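Local atomic coordinates of N5-carboxyaminoimidazole ribonucleotide synthetase (Bacillus anthracis, PDB entry 3QFF), a protein that binds ATP or ADP and probably catalyses the ATP-dependent carboxylation of aminoimidazole ribonucleotide with bicarbonate, a step of purine biosynthesis. Residues M7-I11 against I302-P306; D77-Y81 against A98-Q102; P277-N281 against Q294-H298. One frame throughout, in Å; residues are numbered along the deposited sequence.

Interaction 1. Residues M7-I11 against I302-P306; sequences MTRII and ICNLP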
loop_
_atom_site.group_PDB
_atom_site.type_symbol
_atom_site.label_atom_id
_atom_site.label_comp_id
_atom_site.label_asym_id
_atom_site.label_seq_id
_atom_site.Cartn_x
_atom_site.Cartn_y
_atom_site.Cartn_z
ATOM N N MET A 7 23.426 2.180 14.811
ATOM C CA MET A 7 24.283 1.123 14.196
ATOM C C MET A 7 24.280 1.239 12.676
ATOM O O MET A 7 23.429 1.914 12.097
ATOM C CB MET A 7 23.844 -0.281 14.649
ATOM C CG MET A 7 24.654 -1.449 14.061
ATOM S SD MET A 7 26.457 -1.303 14.195
ATOM C CE MET A 7 26.989 -2.883 13.518
ATOM N N THR A 8 25.249 0.589 12.042
ATOM C CA THR A 8 25.434 0.683 10.602
ATOM C C THR A 8 24.729 -0.458 9.847
ATOM O O THR A 8 24.629 -0.406 8.617
ATOM C CB THR A 8 26.949 0.706 10.218
ATOM O OG1 THR A 8 27.768 0.810 11.398
ATOM C CG2 THR A 8 27.241 1.870 9.286
ATOM N N ARG A 9 24.241 -1.468 10.573
ATOM C CA ARG A 9 23.696 -2.697 9.943
ATOM C C ARG A 9 22.375 -2.485 9.185
ATOM O O ARG A 9 21.339 -2.156 9.783
ATOM C CB ARG A 9 23.537 -3.798 10.983
ATOM C CG ARG A 9 23.168 -5.176 10.416
ATOM C CD ARG A 9 23.534 -6.236 11.448
ATOM N NE ARG A 9 23.124 -7.571 11.052
ATOM C CZ ARG A 9 23.438 -8.680 11.714
ATOM N NH1 ARG A 9 24.172 -8.625 12.823
ATOM N NH2 ARG A 9 23.011 -9.848 11.265
ATOM N N ILE A 10 22.431 -2.691 7.872
ATOM C CA ILE A 10 21.290 -2.490 6.985
ATOM C C ILE A 10 20.864 -3.813 6.377
ATOM O O ILE A 10 21.706 -4.602 5.938
ATOM C CB ILE A 10 21.635 -1.486 5.852
ATOM C CG1 ILE A 10 21.950 -0.100 6.440
ATOM C CG2 ILE A 10 20.498 -1.408 4.812
ATOM C CD1 ILE A 10 22.598 0.880 5.426
ATOM N N ILE A 11 19.556 -4.060 6.366
ATOM C CA ILE A 11 18.979 -5.242 5.712
ATOM C C ILE A 11 18.352 -4.812 4.381
ATOM O O ILE A 11 17.282 -4.187 4.352
ATOM C CB ILE A 11 17.923 -5.939 6.604
ATOM C CG1 ILE A 11 18.449 -6.198 8.028
ATOM C CG2 ILE A 11 17.389 -7.212 5.940
ATOM C CD1 ILE A 11 19.710 -7.159 8.113
ATOM N N ILE A 302 13.388 -1.506 11.342
ATOM C CA ILE A 302 14.138 -2.707 11.705
ATOM C C ILE A 302 15.242 -3.034 10.685
ATOM O O ILE A 302 16.253 -3.642 11.040
ATOM C CB ILE A 302 13.226 -3.933 11.953
ATOM C CG1 ILE A 302 12.538 -4.371 10.660
ATOM C CG2 ILE A 302 12.225 -3.639 13.112
ATOM C CD1 ILE A 302 11.839 -5.725 10.749
ATOM N N CYS A 303 15.029 -2.650 9.429
ATOM C CA CYS A 303 16.010 -2.880 8.374
ATOM C C CYS A 303 17.041 -1.753 8.319
ATOM O O CYS A 303 18.012 -1.836 7.560
ATOM C CB CYS A 303 15.331 -3.025 7.003
ATOM S SG CYS A 303 14.305 -4.503 6.805
ATOM N N ASN A 304 16.822 -0.707 9.123
ATOM C CA ASN A 304 17.699 0.468 9.182
ATOM C C ASN A 304 17.773 1.217 7.845
ATOM O O ASN A 304 18.840 1.626 7.391
ATOM C CB ASN A 304 19.095 0.088 9.718
ATOM C CG ASN A 304 19.867 1.282 10.273
ATOM O OD1 ASN A 304 19.278 2.296 10.662
ATOM N ND2 ASN A 304 21.200 1.163 10.316
ATOM N N LEU A 305 16.624 1.373 7.199
ATOM C CA LEU A 305 16.508 2.271 6.051
ATOM C C LEU A 305 16.090 3.648 6.558
ATOM O O LEU A 305 15.603 3.777 7.694
ATOM C CB LEU A 305 15.470 1.738 5.061
ATOM C CG LEU A 305 15.567 0.258 4.673
ATOM C CD1 LEU A 305 14.385 -0.110 3.807
ATOM C CD2 LEU A 305 16.898 -0.047 3.947
ATOM N N PRO A 306 16.277 4.692 5.741
ATOM C CA PRO A 306 15.764 5.992 6.183
ATOM C C PRO A 306 14.252 5.913 6.433
ATOM O O PRO A 306 13.531 5.229 5.689
ATOM C CB PRO A 306 16.042 6.891 4.980
ATOM C CG PRO A 306 17.214 6.244 4.297
ATOM C CD PRO A 306 16.870 4.780 4.388
HETATM O O HOH W 1 18.978 -3.412 10.587
#

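Interaction 2. Residues D77-Y81 against A98-Q102; sequences DVVTY and AYLPQ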
loop_
_atom_site.group_PDB
_atom_site.type_symbol
_atom_site.label_atom_id
_atom_site.label_comp_id
_atom_site.label_asym_id
_atom_site.label_seq_id
_atom_site.Cartn_x
_atom_site.Cartn_y
_atom_site.Cartn_z
ATOM N N ASP A 77 16.889 -12.972 7.468
ATOM C CA ASP A 77 17.939 -11.966 7.630
ATOM C C ASP A 77 17.650 -10.975 8.755
ATOM O O ASP A 77 18.575 -10.383 9.330
ATOM C CB ASP A 77 18.162 -11.265 6.299
ATOM C CG ASP A 77 18.573 -12.257 5.212
ATOM O OD1 ASP A 77 19.789 -12.567 5.128
ATOM O OD2 ASP A 77 17.682 -12.755 4.486
ATOM N N VAL A 78 16.367 -10.804 9.067
ATOM C CA VAL A 78 15.934 -10.004 10.218
ATOM C C VAL A 78 14.648 -10.629 10.734
ATOM O O VAL A 78 13.822 -11.115 9.946
ATOM C CB VAL A 78 15.769 -8.474 9.878
ATOM C CG1 VAL A 78 14.743 -8.235 8.769
ATOM C CG2 VAL A 78 15.418 -7.643 11.145
ATOM N N VAL A 79 14.495 -10.651 12.053
ATOM C CA VAL A 79 13.292 -11.192 12.692
ATOM C C VAL A 79 12.532 -10.080 13.441
ATOM O O VAL A 79 13.134 -9.278 14.157
ATOM C CB VAL A 79 13.643 -12.374 13.644
ATOM C CG1 VAL A 79 12.387 -12.952 14.332
ATOM C CG2 VAL A 79 14.375 -13.494 12.873
ATOM N N THR A 80 11.217 -10.043 13.262
ATOM C CA THR A 80 10.341 -9.186 14.049
ATOM C C THR A 80 9.162 -10.029 14.531
ATOM O O THR A 80 9.028 -11.204 14.162
ATOM C CB THR A 80 9.888 -7.903 13.248
ATOM O OG1 THR A 80 9.060 -7.074 14.074
ATOM C CG2 THR A 80 9.120 -8.280 11.983
ATOM N N TYR A 81 8.319 -9.446 15.373
ATOM C CA TYR A 81 7.184 -10.179 15.931
ATOM C C TYR A 81 5.908 -9.358 15.882
ATOM O O TYR A 81 5.936 -8.129 16.011
ATOM C CB TYR A 81 7.467 -10.546 17.397
ATOM C CG TYR A 81 7.763 -9.317 18.235
ATOM C CD1 TYR A 81 9.075 -8.885 18.441
ATOM C CD2 TYR A 81 6.723 -8.554 18.770
ATOM C CE1 TYR A 81 9.343 -7.725 19.191
ATOM C CE2 TYR A 81 6.977 -7.404 19.506
ATOM C CZ TYR A 81 8.277 -6.997 19.713
ATOM O OH TYR A 81 8.499 -5.858 20.439
ATOM N N ALA A 98 20.134 -14.830 16.338
ATOM C CA ALA A 98 19.554 -14.325 15.100
ATOM C C ALA A 98 19.735 -12.817 15.096
ATOM O O ALA A 98 20.459 -12.264 15.935
ATOM C CB ALA A 98 18.073 -14.681 15.011
ATOM N N TYR A 99 19.099 -12.156 14.139
ATOM C CA TYR A 99 19.108 -10.706 14.121
ATOM C C TYR A 99 17.727 -10.163 14.506
ATOM O O TYR A 99 16.808 -10.136 13.685
ATOM C CB TYR A 99 19.598 -10.161 12.766
ATOM C CG TYR A 99 19.709 -8.658 12.771
ATOM C CD1 TYR A 99 20.443 -7.994 13.761
ATOM C CD2 TYR A 99 19.074 -7.893 11.796
ATOM C CE1 TYR A 99 20.523 -6.602 13.783
ATOM C CE2 TYR A 99 19.157 -6.509 11.802
ATOM C CZ TYR A 99 19.883 -5.868 12.794
ATOM O OH TYR A 99 19.945 -4.495 12.800
ATOM N N LEU A 100 17.603 -9.767 15.777
ATOM C CA LEU A 100 16.377 -9.215 16.362
ATOM C C LEU A 100 16.679 -7.798 16.891
ATOM O O LEU A 100 16.880 -7.618 18.101
ATOM C CB LEU A 100 15.881 -10.107 17.515
ATOM C CG LEU A 100 14.505 -9.789 18.115
ATOM C CD1 LEU A 100 13.421 -10.538 17.358
ATOM C CD2 LEU A 100 14.463 -10.132 19.623
ATOM N N PRO A 101 16.716 -6.793 15.989
ATOM C CA PRO A 101 17.087 -5.415 16.333
ATOM C C PRO A 101 16.180 -4.765 17.384
ATOM O O PRO A 101 16.625 -3.852 18.069
ATOM C CB PRO A 101 16.957 -4.660 14.994
ATOM C CG PRO A 101 16.099 -5.511 14.131
ATOM C CD PRO A 101 16.427 -6.929 14.551
ATOM N N GLN A 102 14.932 -5.232 17.507
ATOM C CA GLN A 102 14.015 -4.724 18.536
ATOM C C GLN A 102 14.476 -5.046 19.954
ATOM O O GLN A 102 14.175 -4.298 20.897
ATOM C CB GLN A 102 12.600 -5.261 18.335
ATOM C CG GLN A 102 11.834 -4.553 17.225
ATOM C CD GLN A 102 10.668 -5.362 16.755
ATOM O OE1 GLN A 102 10.840 -6.396 16.089
ATOM N NE2 GLN A 102 9.464 -4.929 17.116
HETATM O O HOH W 2 13.372 -7.163 15.859
HETATM O O HOH W 3 6.788 -5.528 16.609
#

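Interaction 3. Residues P277-N281 against Q294-H298; sequences PRPHN and QFGQH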
loop_
_atom_site.group_PDB
_atom_site.type_symbol
_atom_site.label_atom_id
_atom_site.label_comp_id
_atom_site.label_asym_id
_atom_site.label_seq_id
_atom_site.Cartn_x
_atom_site.Cartn_y
_atom_site.Cartn_z
ATOM N N PRO A 277 4.688 -2.553 21.896
ATOM C CA PRO A 277 5.890 -2.397 21.096
ATOM C C PRO A 277 5.739 -3.074 19.729
ATOM O O PRO A 277 6.514 -3.955 19.382
ATOM C CB PRO A 277 6.957 -3.102 21.937
ATOM C CG PRO A 277 6.192 -4.163 22.671
ATOM C CD PRO A 277 4.792 -3.676 22.842
ATOM N N ARG A 278 4.748 -2.636 18.971
ATOM C CA ARG A 278 4.468 -3.167 17.643
ATOM C C ARG A 278 3.512 -2.209 16.980
ATOM O O ARG A 278 2.954 -1.332 17.657
ATOM C CB ARG A 278 3.810 -4.557 17.753
ATOM C CG ARG A 278 2.696 -4.621 18.791
ATOM C CD ARG A 278 1.717 -5.761 18.548
ATOM N NE ARG A 278 0.738 -5.788 19.633
ATOM C CZ ARG A 278 -0.341 -5.007 19.703
ATOM N NH1 ARG A 278 -0.619 -4.132 18.734
ATOM N NH2 ARG A 278 -1.146 -5.101 20.751
ATOM N N PRO A 279 3.310 -2.360 15.653
ATOM C CA PRO A 279 2.180 -1.691 15.032
ATOM C C PRO A 279 0.904 -2.064 15.782
ATOM O O PRO A 279 0.770 -3.176 16.335
ATOM C CB PRO A 279 2.166 -2.262 13.604
ATOM C CG PRO A 279 3.578 -2.671 13.356
ATOM C CD PRO A 279 4.102 -3.135 14.680
ATOM N N HIS A 280 -0.018 -1.123 15.807
ATOM C CA HIS A 280 -1.140 -1.179 16.696
ATOM C C HIS A 280 -2.395 -0.828 15.907
ATOM O O HIS A 280 -2.325 -0.123 14.896
ATOM C CB HIS A 280 -0.877 -0.166 17.813
ATOM C CG HIS A 280 -1.839 -0.234 18.950
ATOM N ND1 HIS A 280 -2.935 0.598 19.040
ATOM C CD2 HIS A 280 -1.854 -1.001 20.064
ATOM C CE1 HIS A 280 -3.591 0.336 20.157
ATOM N NE2 HIS A 280 -2.952 -0.625 20.801
ATOM N N ASN A 281 -3.537 -1.325 16.375
ATOM C CA ASN A 281 -4.849 -1.077 15.738
ATOM C C ASN A 281 -5.169 0.424 15.600
ATOM O O ASN A 281 -5.765 0.850 14.603
ATOM C CB ASN A 281 -5.938 -1.792 16.549
ATOM C CG ASN A 281 -7.253 -1.983 15.789
ATOM O OD1 ASN A 281 -7.506 -1.398 14.727
ATOM N ND2 ASN A 281 -8.100 -2.820 16.347
ATOM N N GLN A 294 2.283 3.033 9.290
ATOM C CA GLN A 294 3.023 2.459 10.417
ATOM C C GLN A 294 3.765 1.177 10.032
ATOM O O GLN A 294 4.825 0.861 10.604
ATOM C CB GLN A 294 2.093 2.222 11.612
ATOM C CG GLN A 294 1.034 1.143 11.401
ATOM C CD GLN A 294 0.209 0.861 12.652
ATOM O OE1 GLN A 294 0.645 1.120 13.778
ATOM N NE2 GLN A 294 -0.974 0.286 12.458
ATOM N N PHE A 295 3.198 0.442 9.061
ATOM C CA PHE A 295 3.789 -0.801 8.569
ATOM C C PHE A 295 5.034 -0.590 7.712
ATOM O O PHE A 295 6.071 -1.253 7.931
ATOM C CB PHE A 295 2.727 -1.669 7.845
ATOM C CG PHE A 295 1.563 -2.022 8.733
ATOM C CD1 PHE A 295 0.345 -1.348 8.632
ATOM C CD2 PHE A 295 1.723 -2.990 9.718
ATOM C CE1 PHE A 295 -0.707 -1.668 9.498
ATOM C CE2 PHE A 295 0.695 -3.315 10.592
ATOM C CZ PHE A 295 -0.529 -2.653 10.483
ATOM N N GLY A 296 4.934 0.310 6.732
ATOM C CA GLY A 296 6.119 0.721 5.965
ATOM C C GLY A 296 7.203 1.284 6.877
ATOM O O GLY A 296 8.401 1.048 6.648
ATOM N N GLN A 297 6.792 2.027 7.907
ATOM C CA GLN A 297 7.735 2.582 8.892
ATOM C C GLN A 297 8.430 1.499 9.701
ATOM O O GLN A 297 9.641 1.554 9.906
ATOM C CB GLN A 297 7.056 3.585 9.843
ATOM C CG GLN A 297 6.664 4.898 9.194
ATOM C CD GLN A 297 7.870 5.776 8.818
ATOM O OE1 GLN A 297 8.783 5.340 8.107
ATOM N NE2 GLN A 297 7.859 7.019 9.281
ATOM N N HIS A 298 7.664 0.517 10.159
ATOM C CA HIS A 298 8.206 -0.563 10.984
ATOM C C HIS A 298 9.269 -1.356 10.215
ATOM O O HIS A 298 10.344 -1.669 10.761
ATOM C CB HIS A 298 7.088 -1.496 11.476
ATOM C CG HIS A 298 7.576 -2.593 12.374
ATOM N ND1 HIS A 298 7.814 -2.408 13.718
ATOM C CD2 HIS A 298 7.874 -3.888 12.115
ATOM C CE1 HIS A 298 8.237 -3.541 14.251
ATOM N NE2 HIS A 298 8.298 -4.452 13.293
#

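Interaction 1. Residues M7-I11 against I302-P306
Asn-304 reaches from the end of helix 294-303 into the bend of the N-terminal segment, where it meets Met-7 and Arg-9, and its side chain can be followed outward atom by atom. CB lies 3.2 Å from Arg-9 O, and CG 3.8 Å from that same Arg-9 O. CG stands anti to the backbone N (chi1 -159°), which carries the amide out toward Met-7. At the tip, ND2 gives a hydrogen bond of 3.0 Å to Met-7 O; the bond is bent, 131° at the hydrogen, and the nitrogen stands above the carbonyl plane. The same ND2 has a weak second bond to Arg-9 O, while OD1 turns to Ser-206 OG. One NH2 group thus reaches two carbonyls, Met-7 firmly and Arg-9 weakly.

Next along the segment the backbones meet directly: Ile-11 N donates to Cys-303 O over 3.0 Å, and Ile-10 CA brings a CH to that oxygen as well. A water bridges Arg-9 O and Ile-302 O, donating to both. Apolar groups fill in beside these bonds. Ile-10 CG2 meets Leu-305 CD2 at 3.9 Å, the two side chains crossing at about a right angle, and Ile-11 CB rests against Cys-303 SG.

Asn-304, with positive phi, is the C-prime residue of a Schellman motif ending the helix, in which Leu-305 N returns to Arg-300 O. Ile-10 also packs on Asn-334 of the second subunit. An irregular segment is therefore held largely through its own polar backbone: its carbonyls accept from one asparagine and one water, and Ile-11 N donates to the helix end.

Interaction 2. Residues D77-Y81 against A98-Q102
Gln-102 OE1 accepts two hydrogen bonds, from a hydroxyl and from a water. Thr-80 OG1 donates to it at 2.8 Å, tilted 30° from the carbonyl plane, and has His-298 NE2 as a second partner. The water donates to OE1 and to Val-79 O while accepting from Gln-102 N, so it ties the strand to both ends of the glutamine. On the other branch, NE2 donates to a second water that also serves Tyr-81 O. The amide runs parallel to the Tyr-81 ring, with NE2 3.5 Å from Tyr-81 CE1; the hydroxyl and the two waters hold it in this orientation.

Toward the start of the strand, Val-79 N donates to Tyr-99 O over 2.9 Å. Val-78 CG2 packs 3.6 Å from Pro-101 CD and 3.7 Å from Tyr-99 CD2. That same proline carbon sits over the centre of one face of the Tyr-99 ring, whose edge meets Asp-77 O. Leu-100 CD1 lies against Val-79 CG1.

Strand 78-81 is an edge strand of the Rossmann-like parallel sheet of the preATP-grasp domain and pairs with strand 16-20; the segment leaving helix 88-97 runs beside it, and Ile-302 of helix 294-303 covers Val-78, Thr-80 and Pro-101.

Interaction 3. Residues P277-N281 against Q294-H298
Two hydrogen bonds join Gln-294 to His-280, both to its backbone. Gln-294 NE2 donates to His-280 O at 2.8 Å, nearly straight, with the acceptor in the amide plane. Gln-294 OE1 takes His-280 N at 3.1 Å, though here the donor stands above the carbonyl plane. CG of Gln-294 lies between the backbone N and the carbonyl carbon (chi1 67°), and the chain beyond is extended, which brings the amide alongside the loop, the one that follows strand 270-276 in the ATP-grasp domain.

Nonpolar contact centres on Pro-279. Its CB meets Phe-295 CE2 at 3.5 Å, the two side chains meeting at a slant. Its CD lies over one face of the His-298 imidazole in a CH-pi contact, 4.2 Å from the ring centroid. At ND1 that ring is held by Thr-257 OG1. Met-29 of helix 24-35 packs on both Pro-279 and His-298.

Within the loop, Arg-278 NH1 bonds Pro-279 O at 2.9 Å, in the guanidinium plane, and NE forms a salt bridge with Glu-84.

A single primary amide therefore satisfies both the N-H and the C=O of one loop residue, His-280, while proline, which offers no N-H, supplies carbon to two rings.

Helix 294-303 ties the set together: its first turn serves interaction 3; its last residues and the loop after it serve interaction 1, the two centres lying about 16 Å apart. Probable hydrogen bonds from Thr-80 OG1 to His-298 NE2 at 2.8 Å and from Tyr-81 OH to Pro-277 O at 2.9 Å tie the parallel-sheet strand of interaction 2 to the helix and loop of interaction 3. Interactions 1 and 2, centres about 11 Å apart, meet where Arg-9 makes a cation-pi contact with Tyr-99 and Ile-11 CD1 lies 3.6 Å from Asp-77 O. Nearest the nucleotide is interaction 3, with the His-280 side chain about 8 Å from the bound ADP.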